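Local coordinates for protein transcriptional regulator ComR (PDB 6HU8) that probably binds DNA through a helix-turn-helix domain, as a peptide-pheromone-responsive competence regulator of the RNPP family with a tetratricopeptide-type helical domain, at residues 24-32 against 51-59; 141-152 against 165-173. One frame throughout, in Å; residues are numbered along the deposited sequence.

Contact 1: residues 24-32 against 51-59; sequences VLCLDGAEL and KLSYIAKRL
Y54 leaves helix 49-59 with CG anti to its backbone N (chi1 170°), which carries its hydroxyl across to the carbonyl of L25, while R58 folds back at chi2 (-73°) and chi3 so that its guanidinium edge meets the same stretch of backbone. L25 O accepts twice: from Y54 OH, in the carbonyl plane at 2.7 Å, and from R58 NE at 2.9 Å. R58 NH2 reaches the preceding carbonyl, V24 O, at 2.9 Å, from above the plane of that group. L27 lays CD1 over one guanidinium face, 3.4 Å from NE of R58. The Y54 ring lies between R58 CG on one face and E31 CB on the other, the latter a CH-pi contact 4.0 Å from the ring centroid. Alongside, L25 sits as a knob among Y54, I55, R58 and L59, and L32 CD2 packs on I55 CG1 at 3.5 Å. K51 NZ donates to E31 O at 2.9 Å. The carbonyls of V24 and L25, just before the chain leaves helix 22-26 at L27, accept from side chains of helix 49-59, tying together two helices of the Cro/C1-type domain through hydrogen bonds next to apolar packing of L25 and L32.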
# COMPACT_ATOMS: atom_id res chain seq x y z
N VAL A 24 7.96 17.63 -22.09
CA VAL A 24 7.74 19.01 -21.63
C VAL A 24 6.52 19.08 -20.71
O VAL A 24 6.57 19.66 -19.62
CB VAL A 24 7.58 19.99 -22.79
CG1 VAL A 24 7.04 21.35 -22.30
CG2 VAL A 24 8.92 20.18 -23.53
N LEU A 25 5.42 18.48 -21.14
CA LEU A 25 4.21 18.50 -20.30
C LEU A 25 4.51 17.86 -18.93
O LEU A 25 4.16 18.41 -17.88
CB LEU A 25 3.05 17.78 -21.01
CG LEU A 25 1.65 18.07 -20.40
CD1 LEU A 25 0.57 18.01 -21.48
CD2 LEU A 25 1.33 17.12 -19.27
N CYS A 26 5.21 16.72 -18.93
CA CYS A 26 5.38 15.97 -17.70
C CYS A 26 6.44 16.52 -16.75
O CYS A 26 6.51 16.08 -15.59
CB CYS A 26 5.68 14.50 -18.02
SG CYS A 26 4.28 13.64 -18.78
N LEU A 27 7.24 17.47 -17.22
CA LEU A 27 8.30 18.08 -16.40
C LEU A 27 9.13 17.01 -15.70
O LEU A 27 9.64 16.12 -16.37
CB LEU A 27 7.72 19.08 -15.39
CG LEU A 27 6.99 20.25 -16.07
CD1 LEU A 27 6.29 21.16 -15.05
CD2 LEU A 27 7.93 21.07 -16.96
N ASP A 28 9.25 17.08 -14.37
CA ASP A 28 10.14 16.16 -13.66
C ASP A 28 9.49 14.82 -13.35
O ASP A 28 10.08 14.01 -12.65
CB ASP A 28 10.65 16.78 -12.34
CG ASP A 28 9.51 17.08 -11.34
OD1 ASP A 28 8.33 16.69 -11.57
OD2 ASP A 28 9.80 17.72 -10.32
N GLY A 29 8.28 14.59 -13.85
CA GLY A 29 7.58 13.33 -13.63
C GLY A 29 6.96 13.10 -12.25
O GLY A 29 6.35 12.05 -11.99
N ALA A 30 7.10 14.06 -11.34
CA ALA A 30 6.59 13.84 -9.99
C ALA A 30 5.07 13.72 -9.94
O ALA A 30 4.54 13.07 -9.04
CB ALA A 30 7.05 14.94 -9.03
N GLU A 31 4.37 14.34 -10.90
CA GLU A 31 2.91 14.34 -10.86
C GLU A 31 2.31 13.53 -11.99
O GLU A 31 1.22 12.95 -11.85
CB GLU A 31 2.38 15.78 -10.88
CG GLU A 31 2.70 16.49 -9.57
CD GLU A 31 2.26 17.94 -9.52
OE1 GLU A 31 2.93 18.79 -10.16
OE2 GLU A 31 1.25 18.23 -8.85
N LEU A 32 3.02 13.50 -13.11
CA LEU A 32 2.62 12.73 -14.27
C LEU A 32 3.86 12.25 -15.02
O LEU A 32 4.77 13.04 -15.28
CB LEU A 32 1.76 13.57 -15.21
CG LEU A 32 1.17 12.80 -16.38
CD1 LEU A 32 0.06 11.89 -15.86
CD2 LEU A 32 0.63 13.76 -17.43
N LYS A 51 -4.14 13.70 -11.55
CA LYS A 51 -3.40 13.77 -12.80
C LYS A 51 -4.10 14.69 -13.83
O LYS A 51 -3.43 15.45 -14.54
CB LYS A 51 -3.16 12.36 -13.34
CG LYS A 51 -2.36 11.51 -12.34
CD LYS A 51 -1.49 10.45 -12.97
CE LYS A 51 -0.77 9.61 -11.88
NZ LYS A 51 0.02 10.43 -10.92
N LEU A 52 -5.43 14.68 -13.89
CA LEU A 52 -6.10 15.59 -14.81
C LEU A 52 -5.90 17.05 -14.38
O LEU A 52 -5.72 17.94 -15.21
CB LEU A 52 -7.60 15.28 -14.90
CG LEU A 52 -8.33 16.05 -16.00
CD1 LEU A 52 -7.81 15.73 -17.39
CD2 LEU A 52 -9.84 15.80 -15.96
N SER A 53 -5.93 17.29 -13.07
CA SER A 53 -5.68 18.63 -12.52
C SER A 53 -4.29 19.15 -12.94
O SER A 53 -4.12 20.33 -13.27
CB SER A 53 -5.80 18.60 -11.00
OG SER A 53 -5.51 19.86 -10.45
N TYR A 54 -3.30 18.27 -12.93
CA TYR A 54 -1.95 18.66 -13.32
C TYR A 54 -1.90 18.98 -14.82
O TYR A 54 -1.34 20.00 -15.24
CB TYR A 54 -0.95 17.54 -12.96
CG TYR A 54 0.44 17.76 -13.56
CD1 TYR A 54 1.35 18.60 -12.94
CD2 TYR A 54 0.82 17.14 -14.74
CE1 TYR A 54 2.61 18.83 -13.48
CE2 TYR A 54 2.10 17.36 -15.32
CZ TYR A 54 2.97 18.21 -14.67
OH TYR A 54 4.21 18.44 -15.17
N ILE A 55 -2.49 18.09 -15.62
CA ILE A 55 -2.48 18.21 -17.07
C ILE A 55 -3.15 19.50 -17.48
O ILE A 55 -2.65 20.23 -18.36
CB ILE A 55 -3.18 17.00 -17.74
CG1 ILE A 55 -2.31 15.74 -17.62
CG2 ILE A 55 -3.50 17.29 -19.21
CD1 ILE A 55 -3.00 14.45 -18.08
N ALA A 56 -4.27 19.81 -16.83
CA ALA A 56 -4.99 21.04 -17.16
C ALA A 56 -4.16 22.26 -16.78
O ALA A 56 -4.12 23.24 -17.52
CB ALA A 56 -6.36 21.07 -16.47
N LYS A 57 -3.48 22.21 -15.64
CA LYS A 57 -2.60 23.32 -15.27
C LYS A 57 -1.49 23.53 -16.32
O LYS A 57 -1.18 24.65 -16.69
CB LYS A 57 -1.99 23.10 -13.89
CG LYS A 57 -1.28 24.34 -13.35
CD LYS A 57 -0.48 24.04 -12.11
CE LYS A 57 0.23 25.29 -11.60
NZ LYS A 57 0.49 25.23 -10.12
N ARG A 58 -0.90 22.44 -16.80
CA ARG A 58 0.22 22.54 -17.76
C ARG A 58 -0.25 23.10 -19.10
O ARG A 58 0.51 23.77 -19.80
CB ARG A 58 0.87 21.17 -17.96
CG ARG A 58 1.56 20.59 -16.73
CD ARG A 58 2.87 21.29 -16.36
NE ARG A 58 3.85 21.25 -17.45
CZ ARG A 58 4.45 22.32 -17.97
NH1 ARG A 58 4.19 23.52 -17.48
NH2 ARG A 58 5.32 22.18 -18.97
N LEU A 59 -1.51 22.83 -19.46
CA LEU A 59 -2.07 23.31 -20.73
C LEU A 59 -2.81 24.64 -20.62
O LEU A 59 -3.32 25.14 -21.61
CB LEU A 59 -3.01 22.26 -21.32
CG LEU A 59 -2.35 20.94 -21.73
CD1 LEU A 59 -3.41 19.93 -22.16
CD2 LEU A 59 -1.24 21.13 -22.81

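Contact 2: residues 141-152 against 165-173; sequences VEEIYEDLFEQV and VIDYYFYHL
Helices 141-152 and 165-173 cross at -111°, their axes 10.1 Å apart at closest approach, and the backbones come nearest where F149 faces V165. There V165 enters as a knob between Y145, L148, F149 and V152, its CG1 lying 3.9 Å from F149 CB. Aromatic side chains fill much of the remaining interface. Y168 turns the edge of its ring, led by CD2, onto the face of Y145 in a T-shaped pair with planes at 84°. The imidazole of H172 lies nearly parallel to the Y145 ring but slid aside, so the two barely overlap. An anti chi1 (-176°) swings the F149 ring toward helix 165-173, where it makes an offset stack on Y169, CZ standing 3.4 Å from Y169 CG. Both imidazole nitrogens of H172 donate, which fixes the ring's rotation: ND1 to Y168 O at 2.7 Å within its own helix, and NE2 to the syn lone pair of E142 OE2 at 2.9 Å across the contact. A protonated imidazole would be consistent with this pairing. A water lies 2.7 Å from both E142 OE1 and Y168 OH, and the latter also bonds to N128. In the all-helical tetratricopeptide region, helix 117-131 packs against V141 and L148, helix 181-192 against Y169, helix 200-219 against I166, and W135 stacks on H172.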
# COMPACT_ATOMS: atom_id res chain seq x y z
N VAL A 141 1.04 -4.75 -14.77
CA VAL A 141 0.89 -4.18 -13.44
C VAL A 141 2.22 -3.56 -12.99
O VAL A 141 2.26 -2.46 -12.43
CB VAL A 141 0.44 -5.25 -12.43
CG1 VAL A 141 0.51 -4.73 -11.01
CG2 VAL A 141 -0.96 -5.73 -12.78
N GLU A 142 3.30 -4.27 -13.27
CA GLU A 142 4.63 -3.82 -12.85
C GLU A 142 5.00 -2.47 -13.45
O GLU A 142 5.59 -1.63 -12.77
CB GLU A 142 5.69 -4.88 -13.22
CG GLU A 142 7.08 -4.59 -12.67
CD GLU A 142 7.15 -4.69 -11.14
OE1 GLU A 142 6.15 -5.13 -10.50
OE2 GLU A 142 8.20 -4.30 -10.58
N GLU A 143 4.66 -2.28 -14.73
CA GLU A 143 4.94 -1.04 -15.46
C GLU A 143 4.20 0.15 -14.83
O GLU A 143 4.74 1.26 -14.72
CB GLU A 143 4.54 -1.21 -16.94
CG GLU A 143 4.85 -0.03 -17.84
CD GLU A 143 4.33 -0.21 -19.28
OE1 GLU A 143 3.33 -0.94 -19.48
OE2 GLU A 143 4.91 0.37 -20.22
N ILE A 144 2.95 -0.08 -14.42
CA ILE A 144 2.16 0.94 -13.76
C ILE A 144 2.68 1.20 -12.34
O ILE A 144 2.88 2.35 -11.93
CB ILE A 144 0.65 0.54 -13.73
CG1 ILE A 144 0.06 0.66 -15.14
CG2 ILE A 144 -0.15 1.37 -12.70
CD1 ILE A 144 -1.12 -0.26 -15.41
N TYR A 145 2.93 0.13 -11.60
CA TYR A 145 3.47 0.27 -10.25
C TYR A 145 4.77 1.06 -10.30
O TYR A 145 5.03 1.89 -9.43
CB TYR A 145 3.69 -1.11 -9.60
CG TYR A 145 4.81 -1.13 -8.60
CD1 TYR A 145 4.59 -0.76 -7.26
CD2 TYR A 145 6.09 -1.54 -8.97
CE1 TYR A 145 5.63 -0.78 -6.34
CE2 TYR A 145 7.12 -1.55 -8.07
CZ TYR A 145 6.90 -1.18 -6.77
OH TYR A 145 7.97 -1.22 -5.90
N GLU A 146 5.57 0.81 -11.32
CA GLU A 146 6.91 1.42 -11.38
C GLU A 146 6.83 2.95 -11.34
O GLU A 146 7.53 3.58 -10.55
CB GLU A 146 7.68 0.97 -12.62
CG GLU A 146 9.11 1.45 -12.60
CD GLU A 146 9.95 0.93 -13.78
OE1 GLU A 146 9.69 1.34 -14.93
OE2 GLU A 146 10.88 0.12 -13.55
N ASP A 147 5.96 3.55 -12.15
CA ASP A 147 5.93 5.01 -12.18
C ASP A 147 5.23 5.59 -10.95
O ASP A 147 5.66 6.61 -10.41
CB ASP A 147 5.28 5.51 -13.48
CG ASP A 147 6.24 5.42 -14.67
OD1 ASP A 147 7.43 5.09 -14.44
OD2 ASP A 147 5.83 5.71 -15.82
N LEU A 148 4.16 4.94 -10.48
CA LEU A 148 3.52 5.40 -9.24
C LEU A 148 4.48 5.31 -8.04
O LEU A 148 4.48 6.19 -7.19
CB LEU A 148 2.23 4.62 -8.98
CG LEU A 148 1.13 4.97 -10.00
CD1 LEU A 148 -0.05 4.02 -9.95
CD2 LEU A 148 0.65 6.40 -9.78
N PHE A 149 5.32 4.27 -7.98
CA PHE A 149 6.30 4.18 -6.90
C PHE A 149 7.37 5.26 -7.01
O PHE A 149 7.77 5.81 -5.99
CB PHE A 149 6.97 2.80 -6.86
CG PHE A 149 7.91 2.63 -5.70
CD1 PHE A 149 7.48 2.87 -4.40
CD2 PHE A 149 9.23 2.22 -5.90
CE1 PHE A 149 8.35 2.73 -3.31
CE2 PHE A 149 10.10 2.06 -4.83
CZ PHE A 149 9.67 2.31 -3.53
N GLU A 150 7.84 5.56 -8.23
CA GLU A 150 8.77 6.69 -8.43
C GLU A 150 8.17 7.98 -7.87
O GLU A 150 8.88 8.82 -7.32
CB GLU A 150 9.10 6.92 -9.90
CG GLU A 150 10.24 6.12 -10.45
CD GLU A 150 11.53 6.34 -9.68
OE1 GLU A 150 11.90 7.51 -9.40
OE2 GLU A 150 12.16 5.33 -9.33
N GLN A 151 6.86 8.15 -8.04
CA GLN A 151 6.21 9.35 -7.57
C GLN A 151 6.09 9.32 -6.04
O GLN A 151 6.23 10.35 -5.37
CB GLN A 151 4.84 9.50 -8.26
CG GLN A 151 5.03 9.98 -9.70
CD GLN A 151 3.80 9.86 -10.58
OE1 GLN A 151 2.85 9.15 -10.26
NE2 GLN A 151 3.82 10.55 -11.71
N VAL A 152 5.91 8.14 -5.47
CA VAL A 152 5.77 8.05 -4.01
C VAL A 152 7.11 8.41 -3.34
O VAL A 152 7.12 9.04 -2.27
CB VAL A 152 5.30 6.64 -3.57
CG1 VAL A 152 5.63 6.37 -2.10
CG2 VAL A 152 3.81 6.50 -3.84
N VAL A 165 0.88 1.14 -2.54
CA VAL A 165 2.01 1.03 -3.46
C VAL A 165 3.25 0.64 -2.65
O VAL A 165 4.05 -0.22 -3.05
CB VAL A 165 2.26 2.36 -4.22
CG1 VAL A 165 3.57 2.28 -4.99
CG2 VAL A 165 1.08 2.69 -5.15
N ILE A 166 3.41 1.28 -1.51
CA ILE A 166 4.56 1.02 -0.64
C ILE A 166 4.50 -0.42 -0.11
O ILE A 166 5.52 -1.07 0.08
CB ILE A 166 4.62 2.03 0.54
CG1 ILE A 166 4.98 3.41 0.01
CG2 ILE A 166 5.63 1.58 1.61
CD1 ILE A 166 4.96 4.51 1.06
N ASP A 167 3.29 -0.93 0.10
CA ASP A 167 3.14 -2.34 0.44
C ASP A 167 3.68 -3.24 -0.69
O ASP A 167 4.43 -4.20 -0.43
CB ASP A 167 1.67 -2.66 0.72
CG ASP A 167 1.49 -3.77 1.72
OD1 ASP A 167 2.51 -4.38 2.14
OD2 ASP A 167 0.33 -4.04 2.08
N TYR A 168 3.33 -2.92 -1.94
CA TYR A 168 3.78 -3.71 -3.09
C TYR A 168 5.30 -3.65 -3.22
O TYR A 168 5.95 -4.64 -3.62
CB TYR A 168 3.13 -3.20 -4.38
CG TYR A 168 2.98 -4.25 -5.47
CD1 TYR A 168 2.53 -5.53 -5.17
CD2 TYR A 168 3.27 -3.94 -6.80
CE1 TYR A 168 2.38 -6.49 -6.17
CE2 TYR A 168 3.11 -4.89 -7.81
CZ TYR A 168 2.68 -6.16 -7.49
OH TYR A 168 2.52 -7.09 -8.48
N TYR A 169 5.87 -2.50 -2.89
CA TYR A 169 7.33 -2.34 -2.88
C TYR A 169 7.96 -3.32 -1.88
O TYR A 169 8.85 -4.10 -2.24
CB TYR A 169 7.71 -0.89 -2.55
CG TYR A 169 9.14 -0.73 -2.05
CD1 TYR A 169 10.23 -1.08 -2.84
CD2 TYR A 169 9.38 -0.21 -0.78
CE1 TYR A 169 11.54 -0.94 -2.38
CE2 TYR A 169 10.70 -0.07 -0.30
CZ TYR A 169 11.76 -0.44 -1.10
OH TYR A 169 13.05 -0.30 -0.64
N PHE A 170 7.49 -3.31 -0.63
CA PHE A 170 8.00 -4.25 0.38
C PHE A 170 7.83 -5.70 -0.08
O PHE A 170 8.71 -6.54 0.15
CB PHE A 170 7.30 -4.03 1.73
CG PHE A 170 7.63 -2.71 2.35
CD1 PHE A 170 8.91 -2.17 2.24
CD2 PHE A 170 6.67 -2.00 3.05
CE1 PHE A 170 9.24 -0.95 2.81
CE2 PHE A 170 7.00 -0.77 3.63
CZ PHE A 170 8.28 -0.25 3.50
N TYR A 171 6.71 -5.96 -0.75
CA TYR A 171 6.44 -7.27 -1.34
C TYR A 171 7.53 -7.69 -2.34
O TYR A 171 7.79 -8.88 -2.49
CB TYR A 171 5.08 -7.25 -2.02
CG TYR A 171 4.56 -8.57 -2.53
CD1 TYR A 171 4.22 -9.60 -1.66
CD2 TYR A 171 4.34 -8.77 -3.89
CE1 TYR A 171 3.70 -10.80 -2.13
CE2 TYR A 171 3.82 -9.96 -4.37
CZ TYR A 171 3.51 -10.98 -3.49
OH TYR A 171 2.99 -12.17 -3.96
N HIS A 172 8.14 -6.72 -3.02
CA HIS A 172 9.28 -7.02 -3.91
C HIS A 172 10.51 -7.49 -3.13
O HIS A 172 11.33 -8.26 -3.64
CB HIS A 172 9.69 -5.80 -4.75
CG HIS A 172 8.80 -5.52 -5.91
ND1 HIS A 172 7.46 -5.22 -5.76
CD2 HIS A 172 9.05 -5.47 -7.24
CE1 HIS A 172 6.93 -5.02 -6.96
NE2 HIS A 172 7.87 -5.15 -7.87
N LEU A 173 10.65 -6.99 -1.91
CA LEU A 173 11.86 -7.23 -1.13
C LEU A 173 11.78 -8.54 -0.36
O LEU A 173 12.78 -8.99 0.18
CB LEU A 173 12.10 -6.09 -0.14
CG LEU A 173 12.30 -4.71 -0.74
CD1 LEU A 173 12.71 -3.73 0.33
CD2 LEU A 173 13.36 -4.79 -1.84
O HOH W 1 3.81 -6.53 -10.77

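In the fold
Contact 1 belongs to the helix-turn-helix domain and contact 2 to the tetratricopeptide region, their centres about 20 Å apart, yet they touch directly through Q151 on helix 139-152. Its amide probably donates from NE2 to G29 O (3.0 Å) and accepts at OE1 from K51 NZ (3.2 Å), thereby meeting both segments of contact 1. Around this point the domain interface is extended by salt bridges from D28 to R154 and from E146 and D147 to R35, and by a hydrogen bond from D147 to T33. Helix 139-152 therefore faces two ways: V165, Y168, Y169 and H172 of helix 160-173 pack against it, while Q151, D147 and E146 bond to the helix-turn-helix domain in this peptide-free form.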